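PDB 5EC6: HpuA from Kingella denitrificans ATCC 33394, which is an outer-membrane lipoprotein that serves as a haemoglobin receptor and probably helps the bacterium to acquire iron from host haemoglobin. Local coordinates for residues 169-181 and 206-218. Sequence-based numbering, arbitrary orientation.
Sequences GRPTGKATYEVIG and VVTGSFLTVNFNT
Phe216 lays its ring against Pro171 and Ala175: CD1 meets Pro171 CB at 3.7 Å, Ala175 CB lies at the far rim near CE2, and Gly173 O sits at the edge in the ring plane. Val214 CG1, two residues back in the chain, covers one face over the ring centre. The backbone N of Phe216 donates to the same Gly173 O, which holds the ring close to this turn. Next to it, Asn217 OD1 takes a nearly straight bond from Gly173 N (2.9 Å, 173°), the donor lying well above the amide plane; a water that also binds Arg170 NH2 donates to this oxygen. Asn215 OD1 turns back to accept from Thr218 N, an Asx motif where the strand ends, while ND2 bonds to Asp315 O. From this end onward, 174-181 and 210-215 run as neighbouring antiparallel strands of the beta barrel, Ala175 with Val214 and Tyr177 with Leu212 each exchanging two backbone N-H...O bonds; strand 298-308 follows the other edge of 174-181. On the face of Lys174, Thr176 and Glu178, a hydrogen bond of 2.7 Å joins the OG1 atoms of Thr176 and Thr213. Leu319 N and His318 ND1 bind these two hydroxyls as well, so the C-terminal tail lies over this face. Lys174, in the conformer modelled here, runs CG and CD across the Asn215 amide, and NZ forms a salt bridge with Asp315 OD1 and a hydrogen bond to Ser317 O. Glu178, CG anti to the backbone N (chi1 -176°), extends beside Phe211, with OE1 in plane at the ring edge, 3.6 Å from CE1; OE2 hydrogen-bonds Tyr194 OH. On the opposite face, Tyr177 CE1 touches Val214 CG2 at 4.0 Å while its hydroxyl bonds to Gly281 O, and Val179 crosses Leu212 at about a right angle, CG2 to CG 4.0 Å.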
ATOM      1  N   GLY A 169      -5.155   7.129  26.382  1.00 18.95           N
ATOM      2  CA  GLY A 169      -3.830   7.669  26.351  1.00 17.93           C
ATOM      3  C   GLY A 169      -2.787   6.814  25.660  1.00 18.33           C
ATOM      4  O   GLY A 169      -1.634   7.209  25.544  1.00 19.42           O
ATOM      5  N   ARG A 170      -3.242   5.650  25.195  1.00 17.77           N
ATOM      6  CA  ARG A 170      -2.405   4.719  24.442  1.00 18.36           C
ATOM      7  C   ARG A 170      -3.315   3.986  23.485  1.00 17.21           C
ATOM      8  O   ARG A 170      -4.524   3.971  23.687  1.00 18.14           O
ATOM      9  CB  ARG A 170      -1.770   3.693  25.375  1.00 18.84           C
ATOM     10  CG  ARG A 170      -2.761   2.723  26.008  1.00 19.85           C
ATOM     11  CD  ARG A 170      -2.117   1.738  26.984  1.00 23.06           C
ATOM     12  NE  ARG A 170      -3.119   0.755  27.392  1.00 23.41           N
ATOM     13  CZ  ARG A 170      -4.087   0.986  28.264  1.00 27.79           C
ATOM     14  NH1 ARG A 170      -4.155   2.142  28.912  1.00 27.18           N
ATOM     15  NH2 ARG A 170      -4.977   0.049  28.534  1.00 31.58           N
ATOM     16  N   PRO A 171      -2.709   3.286  22.497  1.00 16.77           N
ATOM     17  CA  PRO A 171      -3.559   2.520  21.598  1.00 16.82           C
ATOM     18  C   PRO A 171      -4.178   1.326  22.308  1.00 15.75           C
ATOM     19  O   PRO A 171      -3.498   0.636  23.115  1.00 16.69           O
ATOM     20  CB  PRO A 171      -2.602   2.083  20.491  1.00 16.76           C
ATOM     21  CG  PRO A 171      -1.465   3.054  20.552  1.00 18.49           C
ATOM     22  CD  PRO A 171      -1.333   3.393  22.011  1.00 17.07           C
ATOM     23  N   THR A 172      -5.429   1.071  21.979  1.00 16.30           N
ATOM     24  CA  THR A 172      -6.196  -0.063  22.541  1.00 16.62           C
ATOM     25  C   THR A 172      -7.076  -0.746  21.500  1.00 16.75           C
ATOM     26  O   THR A 172      -7.415  -0.167  20.465  1.00 17.07           O
ATOM     27  CB  THR A 172      -7.104   0.381  23.718  1.00 18.45           C
ATOM     28  OG1 THR A 172      -8.143   1.269  23.244  1.00 18.00           O
ATOM     29  CG2 THR A 172      -6.276   1.095  24.804  1.00 19.84           C
ATOM     30  N   GLY A 173      -7.490  -1.963  21.784  1.00 16.15           N
ATOM     31  CA  GLY A 173      -8.479  -2.637  20.977  1.00 17.08           C
ATOM     32  C   GLY A 173      -7.877  -3.323  19.757  1.00 14.96           C
ATOM     33  O   GLY A 173      -6.755  -3.715  19.769  1.00 15.78           O
ATOM     34  N   LYS A 174      -8.710  -3.484  18.746  1.00 14.81           N
ATOM     35  CA  LYS A 174      -8.348  -4.281  17.581  0.52 14.95           C
ATOM     36  C   LYS A 174      -8.828  -3.564  16.317  1.00 14.55           C
ATOM     37  O   LYS A 174      -9.789  -2.811  16.334  1.00 15.13           O
ATOM     38  CB  LYS A 174      -8.927  -5.698  17.658  0.52 15.48           C
ATOM     39  CG  LYS A 174      -8.158  -6.591  18.623  0.52 15.79           C
ATOM     40  CD  LYS A 174      -8.781  -7.977  18.801  0.52 16.37           C
ATOM     41  CE  LYS A 174      -8.655  -8.841  17.547  0.52 16.87           C
ATOM     42  NZ  LYS A 174      -9.131 -10.249  17.727  0.52 16.62           N
ATOM     43  N   ALA A 175      -8.139  -3.854  15.220  1.00 14.54           N
ATOM     44  CA  ALA A 175      -8.588  -3.411  13.887  1.00 14.60           C
ATOM     45  C   ALA A 175      -8.254  -4.466  12.853  1.00 15.16           C
ATOM     46  O   ALA A 175      -7.227  -5.135  12.958  1.00 16.06           O
ATOM     47  CB  ALA A 175      -7.838  -2.157  13.506  1.00 15.27           C
ATOM     48  N   THR A 176      -9.145  -4.606  11.890  1.00 14.66           N
ATOM     49  CA  THR A 176      -8.996  -5.554  10.796  1.00 15.03           C
ATOM     50  C   THR A 176      -8.931  -4.806   9.469  1.00 15.75           C
ATOM     51  O   THR A 176      -9.745  -3.924   9.173  1.00 16.45           O
ATOM     52  CB  THR A 176     -10.178  -6.540  10.836  1.00 15.83           C
ATOM     53  OG1 THR A 176     -10.104  -7.286  12.063  1.00 15.83           O
ATOM     54  CG2 THR A 176     -10.161  -7.494   9.709  1.00 16.25           C
ATOM     55  N   TYR A 177      -7.973  -5.237   8.653  1.00 14.73           N
ATOM     56  CA  TYR A 177      -7.624  -4.607   7.381  1.00 15.03           C
ATOM     57  C   TYR A 177      -7.844  -5.623   6.247  1.00 16.08           C
ATOM     58  O   TYR A 177      -7.604  -6.817   6.407  1.00 16.63           O
ATOM     59  CB  TYR A 177      -6.171  -4.128   7.386  1.00 15.39           C
ATOM     60  CG  TYR A 177      -5.860  -3.068   8.420  1.00 13.85           C
ATOM     61  CD1 TYR A 177      -5.616  -3.424   9.760  1.00 15.90           C
ATOM     62  CD2 TYR A 177      -5.818  -1.727   8.077  1.00 14.49           C
ATOM     63  CE1 TYR A 177      -5.402  -2.469  10.722  1.00 15.31           C
ATOM     64  CE2 TYR A 177      -5.569  -0.763   9.011  1.00 14.70           C
ATOM     65  CZ  TYR A 177      -5.378  -1.108  10.343  1.00 15.19           C
ATOM     66  OH  TYR A 177      -5.118  -0.150  11.304  1.00 15.50           O
ATOM     67  N   GLU A 178      -8.289  -5.101   5.113  1.00 15.79           N
ATOM     68  CA  GLU A 178      -8.568  -5.872   3.911  1.00 16.74           C
ATOM     69  C   GLU A 178      -7.445  -5.472   2.971  1.00 15.79           C
ATOM     70  O   GLU A 178      -7.357  -4.302   2.617  1.00 17.04           O
ATOM     71  CB  GLU A 178      -9.946  -5.465   3.370  1.00 17.89           C
ATOM     72  CG  GLU A 178     -10.434  -6.260   2.155  1.00 20.04           C
ATOM     73  CD  GLU A 178     -11.943  -6.133   1.965  1.00 21.94           C
ATOM     74  OE1 GLU A 178     -12.707  -5.976   2.975  1.00 22.93           O
ATOM     75  OE2 GLU A 178     -12.393  -6.157   0.775  1.00 22.34           O
ATOM     76  N   VAL A 179      -6.615  -6.437   2.559  1.00 15.25           N
ATOM     77  CA  VAL A 179      -5.330  -6.114   1.937  1.00 16.55           C
ATOM     78  C   VAL A 179      -5.141  -6.899   0.615  1.00 15.42           C
ATOM     79  O   VAL A 179      -5.769  -7.957   0.398  1.00 16.45           O
ATOM     80  CB  VAL A 179      -4.098  -6.347   2.860  1.00 15.26           C
ATOM     81  CG1 VAL A 179      -4.281  -5.628   4.190  1.00 15.25           C
ATOM     82  CG2 VAL A 179      -3.786  -7.798   3.105  1.00 16.63           C
ATOM     83  N   ILE A 180      -4.183  -6.428  -0.144  1.00 15.82           N
ATOM     84  CA  ILE A 180      -3.698  -7.152  -1.322  0.56 16.86           C
ATOM     85  C   ILE A 180      -2.189  -7.273  -1.237  1.00 16.44           C
ATOM     86  O   ILE A 180      -1.498  -6.331  -0.856  1.00 16.25           O
ATOM     87  CB  ILE A 180      -4.077  -6.396  -2.603  0.56 17.93           C
ATOM     88  CG1 ILE A 180      -5.609  -6.301  -2.766  0.56 19.96           C
ATOM     89  CG2 ILE A 180      -3.451  -7.058  -3.835  0.56 18.16           C
ATOM     90  CD1 ILE A 180      -5.999  -5.155  -3.651  0.56 19.86           C
ATOM     91  N   GLY A 181      -1.697  -8.464  -1.575  1.00 15.43           N
ATOM     92  CA  GLY A 181      -0.270  -8.747  -1.718  1.00 16.59           C
ATOM     93  C   GLY A 181       0.151  -8.782  -3.167  1.00 16.94           C
ATOM     94  O   GLY A 181      -0.664  -9.154  -4.041  1.00 17.87           O
ATOM     95  N   VAL A 206     -17.293 -10.742   0.613  1.00 29.30           N
ATOM     96  CA  VAL A 206     -16.024 -11.093  -0.013  1.00 27.98           C
ATOM     97  C   VAL A 206     -15.972 -12.604  -0.220  1.00 25.47           C
ATOM     98  O   VAL A 206     -16.086 -13.387   0.714  1.00 24.95           O
ATOM     99  CB  VAL A 206     -14.846 -10.618   0.915  1.00 27.38           C
ATOM    100  CG1 VAL A 206     -13.496 -11.033   0.353  1.00 26.61           C
ATOM    101  CG2 VAL A 206     -14.886  -9.111   1.146  1.00 29.16           C
ATOM    102  N   VAL A 207     -15.795 -13.022  -1.459  1.00 26.01           N
ATOM    103  CA  VAL A 207     -15.762 -14.412  -1.824  1.00 26.47           C
ATOM    104  C   VAL A 207     -14.373 -14.982  -1.490  1.00 26.18           C
ATOM    105  O   VAL A 207     -14.237 -16.052  -0.883  1.00 25.41           O
ATOM    106  CB  VAL A 207     -16.049 -14.567  -3.331  1.00 30.53           C
ATOM    107  CG1 VAL A 207     -15.814 -16.007  -3.772  1.00 30.68           C
ATOM    108  CG2 VAL A 207     -17.456 -14.064  -3.642  1.00 34.19           C
ATOM    109  N   THR A 208     -13.344 -14.243  -1.905  1.00 24.77           N
ATOM    110  CA  THR A 208     -11.963 -14.519  -1.502  0.51 24.71           C
ATOM    111  C   THR A 208     -11.256 -13.195  -1.241  1.00 23.96           C
ATOM    112  O   THR A 208     -11.466 -12.236  -1.958  1.00 22.36           O
ATOM    113  CB  THR A 208     -11.162 -15.230  -2.605  0.51 25.67           C
ATOM    114  OG1 THR A 208     -12.034 -16.069  -3.386  0.51 28.52           O
ATOM    115  CG2 THR A 208     -10.037 -16.044  -1.975  0.51 24.43           C
ATOM    116  N   GLY A 209     -10.467 -13.137  -0.181  1.00 23.14           N
ATOM    117  CA  GLY A 209      -9.751 -11.898   0.137  1.00 20.32           C
ATOM    118  C   GLY A 209      -8.692 -12.215   1.200  1.00 17.77           C
ATOM    119  O   GLY A 209      -8.579 -13.356   1.690  1.00 20.53           O
ATOM    120  N   SER A 210      -7.908 -11.201   1.534  1.00 17.32           N
ATOM    121  CA  SER A 210      -6.842 -11.331   2.518  1.00 16.32           C
ATOM    122  C   SER A 210      -7.048 -10.292   3.592  1.00 16.04           C
ATOM    123  O   SER A 210      -7.360  -9.126   3.296  1.00 16.46           O
ATOM    124  CB  SER A 210      -5.507 -11.073   1.879  1.00 16.90           C
ATOM    125  OG  SER A 210      -5.182 -12.006   0.817  1.00 16.80           O
ATOM    126  N   PHE A 211      -6.900 -10.735   4.836  1.00 15.05           N
ATOM    127  CA  PHE A 211      -7.155  -9.866   5.982  1.00 15.84           C
ATOM    128  C   PHE A 211      -6.008  -9.955   6.999  1.00 14.66           C
ATOM    129  O   PHE A 211      -5.479 -11.029   7.276  1.00 14.84           O
ATOM    130  CB  PHE A 211      -8.474 -10.247   6.664  1.00 15.14           C
ATOM    131  CG  PHE A 211      -9.642 -10.233   5.677  1.00 15.73           C
ATOM    132  CD1 PHE A 211     -10.231  -9.056   5.357  1.00 17.46           C
ATOM    133  CD2 PHE A 211     -10.006 -11.382   5.008  1.00 17.13           C
ATOM    134  CE1 PHE A 211     -11.266  -8.992   4.439  1.00 16.18           C
ATOM    135  CE2 PHE A 211     -11.024 -11.344   4.069  1.00 17.11           C
ATOM    136  CZ  PHE A 211     -11.650 -10.144   3.800  1.00 16.41           C
ATOM    137  N   LEU A 212      -5.638  -8.780   7.488  1.00 13.54           N
ATOM    138  CA  LEU A 212      -4.670  -8.674   8.584  1.00 14.08           C
ATOM    139  C   LEU A 212      -5.348  -7.957   9.746  1.00 14.34           C
ATOM    140  O   LEU A 212      -6.014  -6.938   9.558  1.00 14.68           O
ATOM    141  CB  LEU A 212      -3.433  -7.878   8.156  1.00 14.87           C
ATOM    142  CG  LEU A 212      -2.683  -8.378   6.923  1.00 15.57           C
ATOM    143  CD1 LEU A 212      -1.553  -7.429   6.573  1.00 15.84           C
ATOM    144  CD2 LEU A 212      -2.219  -9.805   7.064  1.00 16.84           C
ATOM    145  N   THR A 213      -5.156  -8.483  10.958  1.00 13.91           N
ATOM    146  CA  THR A 213      -5.681  -7.866  12.158  1.00 13.97           C
ATOM    147  C   THR A 213      -4.557  -7.485  13.108  1.00 14.39           C
ATOM    148  O   THR A 213      -3.624  -8.280  13.381  1.00 14.79           O
ATOM    149  CB  THR A 213      -6.704  -8.793  12.818  1.00 14.65           C
ATOM    150  OG1 THR A 213      -7.871  -8.787  12.008  1.00 15.78           O
ATOM    151  CG2 THR A 213      -7.087  -8.383  14.206  1.00 15.38           C
ATOM    152  N   VAL A 214      -4.698  -6.260  13.628  1.00 14.80           N
ATOM    153  CA  VAL A 214      -3.807  -5.717  14.626  1.00 14.49           C
ATOM    154  C   VAL A 214      -4.531  -5.749  15.955  1.00 14.12           C
ATOM    155  O   VAL A 214      -5.655  -5.220  16.087  1.00 15.42           O
ATOM    156  CB  VAL A 214      -3.365  -4.280  14.295  1.00 14.63           C
ATOM    157  CG1 VAL A 214      -2.510  -3.754  15.441  1.00 14.92           C
ATOM    158  CG2 VAL A 214      -2.587  -4.208  12.999  1.00 16.85           C
ATOM    159  N   ASN A 215      -3.890  -6.362  16.958  1.00 14.99           N
ATOM    160  CA  ASN A 215      -4.340  -6.280  18.344  1.00 15.02           C
ATOM    161  C   ASN A 215      -3.418  -5.297  19.069  1.00 14.95           C
ATOM    162  O   ASN A 215      -2.249  -5.580  19.256  1.00 15.88           O
ATOM    163  CB  ASN A 215      -4.310  -7.634  19.008  1.00 15.45           C
ATOM    164  CG  ASN A 215      -4.935  -7.604  20.371  1.00 16.48           C
ATOM    165  OD1 ASN A 215      -4.684  -6.673  21.142  1.00 16.81           O
ATOM    166  ND2 ASN A 215      -5.762  -8.595  20.677  1.00 18.40           N
ATOM    167  N   PHE A 216      -3.945  -4.118  19.366  1.00 15.39           N
ATOM    168  CA  PHE A 216      -3.203  -3.056  20.012  1.00 15.71           C
ATOM    169  C   PHE A 216      -3.043  -3.345  21.514  1.00 17.82           C
ATOM    170  O   PHE A 216      -2.176  -2.746  22.139  1.00 19.67           O
ATOM    171  CB  PHE A 216      -3.903  -1.714  19.822  1.00 16.26           C
ATOM    172  CG  PHE A 216      -3.901  -1.225  18.378  1.00 15.38           C
ATOM    173  CD1 PHE A 216      -2.827  -0.544  17.870  1.00 15.75           C
ATOM    174  CD2 PHE A 216      -4.962  -1.518  17.538  1.00 15.52           C
ATOM    175  CE1 PHE A 216      -2.833  -0.054  16.551  1.00 15.43           C
ATOM    176  CE2 PHE A 216      -4.942  -1.076  16.207  1.00 16.44           C
ATOM    177  CZ  PHE A 216      -3.867  -0.372  15.721  1.00 15.76           C
ATOM    178  N   ASN A 217      -3.881  -4.196  22.079  1.00 17.79           N
ATOM    179  CA  ASN A 217      -3.732  -4.590  23.524  1.00 17.81           C
ATOM    180  C   ASN A 217      -2.454  -5.383  23.702  1.00 20.12           C
ATOM    181  O   ASN A 217      -1.688  -5.136  24.631  1.00 21.61           O
ATOM    182  CB  ASN A 217      -4.929  -5.384  24.029  1.00 17.01           C
ATOM    183  CG  ASN A 217      -6.238  -4.715  23.792  1.00 16.41           C
ATOM    184  OD1 ASN A 217      -6.356  -3.496  23.931  1.00 18.48           O
ATOM    185  ND2 ASN A 217      -7.253  -5.505  23.398  1.00 18.48           N
ATOM    186  N   THR A 218      -2.210  -6.330  22.808  1.00 17.60           N
ATOM    187  CA  THR A 218      -1.053  -7.233  22.901  1.00 17.68           C
ATOM    188  C   THR A 218       0.105  -6.842  22.013  1.00 16.35           C
ATOM    189  O   THR A 218       1.234  -7.356  22.113  1.00 18.72           O
ATOM    190  CB  THR A 218      -1.477  -8.661  22.490  1.00 19.58           C
ATOM    191  OG1 THR A 218      -1.918  -8.621  21.114  1.00 18.11           O
ATOM    192  CG2 THR A 218      -2.520  -9.253  23.388  1.00 19.59           C
TER
HETATM  193  O   HOH W   1      -5.477  -2.449  26.477  1.00 29.69           O
HETATM  194  O   HOH W   2      -6.125 -10.860  -1.448  1.00 18.47           O
HETATM  195  O   HOH W   3      -8.032  -9.031  -0.366  1.00 19.76           O